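PDB 4MBO: serine-rich Repeat Adhesion Glycoprotein (Srr1) from Streptococcus agalactiae, which binds fibrinogen as a serine-rich repeat surface glycoprotein and so probably lets the bacterium attach to host molecules. Local coordinates for residues M200-G205 against Q306-K311. Residues are numbered along the deposited sequence; the frame is centred on the assembly and turned at random.
Sequences MYFASG and QTYGSK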
loop_
_atom_site.group_PDB
_atom_site.type_symbol
_atom_site.label_atom_id
_atom_site.label_comp_id
_atom_site.label_asym_id
_atom_site.label_seq_id
_atom_site.Cartn_x
_atom_site.Cartn_y
_atom_site.Cartn_z
ATOM N N MET A 200 22.488 -11.077 12.524
ATOM C CA MET A 200 22.250 -12.136 11.533
ATOM C C MET A 200 23.590 -12.838 11.369
ATOM O O MET A 200 24.633 -12.195 11.354
ATOM C CB MET A 200 21.693 -11.633 10.207
ATOM C CG MET A 200 20.392 -10.863 10.393
ATOM S SD MET A 200 19.313 -10.923 8.957
ATOM C CE MET A 200 20.482 -10.449 7.718
ATOM N N TYR A 201 23.550 -14.151 11.256
ATOM C CA TYR A 201 24.753 -14.941 11.281
ATOM C C TYR A 201 24.605 -16.329 10.695
ATOM O O TYR A 201 23.592 -17.000 10.929
ATOM C CB TYR A 201 25.137 -15.078 12.762
ATOM C CG TYR A 201 26.202 -16.082 13.163
ATOM C CD1 TYR A 201 27.557 -15.800 12.969
ATOM C CD2 TYR A 201 25.871 -17.249 13.854
ATOM C CE1 TYR A 201 28.543 -16.669 13.385
ATOM C CE2 TYR A 201 26.868 -18.134 14.280
ATOM C CZ TYR A 201 28.191 -17.835 14.039
ATOM O OH TYR A 201 29.176 -18.697 14.468
ATOM N N PHE A 202 25.639 -16.741 9.978
ATOM C CA PHE A 202 25.827 -18.112 9.525
ATOM C C PHE A 202 27.185 -18.535 10.077
ATOM O O PHE A 202 28.195 -17.873 9.815
ATOM C CB PHE A 202 25.938 -18.285 7.995
ATOM C CG PHE A 202 24.652 -18.188 7.233
ATOM C CD1 PHE A 202 23.411 -18.296 7.841
ATOM C CD2 PHE A 202 24.691 -18.115 5.847
ATOM C CE1 PHE A 202 22.250 -18.253 7.102
ATOM C CE2 PHE A 202 23.527 -18.114 5.089
ATOM C CZ PHE A 202 22.294 -18.162 5.721
ATOM N N ALA A 203 27.210 -19.625 10.823
ATOM C CA ALA A 203 28.462 -20.146 11.399
ATOM C C ALA A 203 29.442 -20.587 10.331
ATOM O O ALA A 203 29.047 -20.844 9.181
ATOM C CB ALA A 203 28.152 -21.319 12.324
ATOM N N SER A 204 30.723 -20.652 10.702
ATOM C CA SER A 204 31.787 -21.131 9.806
ATOM C C SER A 204 31.365 -22.438 9.148
ATOM O O SER A 204 30.833 -23.325 9.814
ATOM C CB SER A 204 33.079 -21.369 10.581
ATOM O OG SER A 204 33.492 -20.191 11.225
ATOM N N GLY A 205 31.585 -22.539 7.835
ATOM C CA GLY A 205 31.210 -23.729 7.062
ATOM C C GLY A 205 29.896 -23.600 6.316
ATOM O O GLY A 205 29.592 -24.407 5.410
ATOM N N GLN A 306 19.062 -21.981 -0.755
ATOM C CA GLN A 306 17.817 -21.840 0.034
ATOM C C GLN A 306 17.547 -23.072 0.873
ATOM O O GLN A 306 16.443 -23.616 0.880
ATOM C CB GLN A 306 16.621 -21.577 -0.872
ATOM C CG GLN A 306 16.816 -20.440 -1.827
ATOM C CD GLN A 306 15.533 -20.136 -2.566
ATOM O OE1 GLN A 306 14.457 -20.039 -1.959
ATOM N NE2 GLN A 306 15.643 -19.960 -3.836
ATOM N N THR A 307 18.605 -23.521 1.533
ATOM C CA THR A 307 18.594 -24.660 2.377
ATOM C C THR A 307 18.367 -24.311 3.863
ATOM O O THR A 307 17.865 -25.127 4.635
ATOM C CB THR A 307 19.948 -25.377 2.210
ATOM O OG1 THR A 307 20.144 -25.647 0.811
ATOM C CG2 THR A 307 19.964 -26.656 2.991
ATOM N N TYR A 308 18.857 -23.153 4.261
ATOM C CA TYR A 308 18.708 -22.671 5.639
ATOM C C TYR A 308 18.609 -21.147 5.628
ATOM O O TYR A 308 19.075 -20.486 4.687
ATOM C CB TYR A 308 19.838 -23.166 6.577
ATOM C CG TYR A 308 21.229 -23.098 5.966
ATOM C CD1 TYR A 308 21.981 -21.942 6.017
ATOM C CD2 TYR A 308 21.770 -24.204 5.335
ATOM C CE1 TYR A 308 23.236 -21.886 5.456
ATOM C CE2 TYR A 308 23.029 -24.180 4.770
ATOM C CZ TYR A 308 23.764 -23.018 4.827
ATOM O OH TYR A 308 25.054 -22.978 4.305
ATOM N N GLY A 309 18.040 -20.618 6.705
ATOM C CA GLY A 309 17.849 -19.192 6.849
ATOM C C GLY A 309 16.388 -18.899 6.982
ATOM O O GLY A 309 15.669 -19.629 7.653
ATOM N N SER A 310 15.940 -17.833 6.322
ATOM C CA SER A 310 14.550 -17.381 6.372
ATOM C C SER A 310 13.995 -17.071 4.987
ATOM O O SER A 310 14.723 -16.639 4.114
ATOM C CB SER A 310 14.452 -16.089 7.195
ATOM O OG SER A 310 14.707 -16.336 8.564
ATOM N N LYS A 311 12.683 -17.233 4.840
ATOM C CA LYS A 311 11.996 -16.952 3.592
ATOM C C LYS A 311 10.647 -16.327 3.885
ATOM O O LYS A 311 9.950 -16.731 4.824
ATOM C CB LYS A 311 11.848 -18.224 2.791
ATOM C CG LYS A 311 11.100 -18.105 1.481
ATOM C CD LYS A 311 11.188 -19.430 0.747
ATOM C CE LYS A 311 10.273 -19.477 -0.447
ATOM N NZ LYS A 311 10.259 -20.836 -1.057
#
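The phenol OH of Tyr-308, whose ring meets Phe-202, hydrogen-bonds to the backbone O of Leu-206, which ties it to the loop that follows the strand ending at Phe-202. Between the two segments themselves there is no hydrogen bond. The contact is a T-shaped (edge-to-face) aromatic pair. Tyr-308 gives the edge and Phe-202 the face. The ring planes stand at 75° and the centroids are 5.1 Å apart. Tyr-308 CE1 sits over the centre of the Phe-202 ring, 3.8 Å from Phe-202 CE2. Its neighbour on the same edge, Tyr-308 CD1, lies 3.8 Å from Phe-202 CZ. The C-H edge of the tyrosine therefore points into the pi cloud of the phenylalanine. With CG of Tyr-308 between its backbone N and carbonyl carbon (chi1 43°), the ring turns this edge to Phe-202. Phe-202 instead has CG anti to the carbonyl carbon, and the ring extends toward 306-311. The backbones stay well apart: the nearest CA atoms, those of Phe-202 and Gly-309, are 8.5 Å from each other. At the backbone angles of Gly-309 (phi 119°), a CB would be jammed against the carbonyl O of Tyr-308. Before it, Asp-303 OD1 accepts the backbone N-H groups of both Thr-307 and Tyr-308, which probably steadies the loop before the tyrosine. The buried Phe-202 ring also packs on Val-169 and Thr-171 of strand 169-181 and on Leu-209. The pair thus joins the end of strand 186-202, in one antiparallel sheet, to the start of strand 309-316, an outermost strand of a second, five-stranded antiparallel sheet.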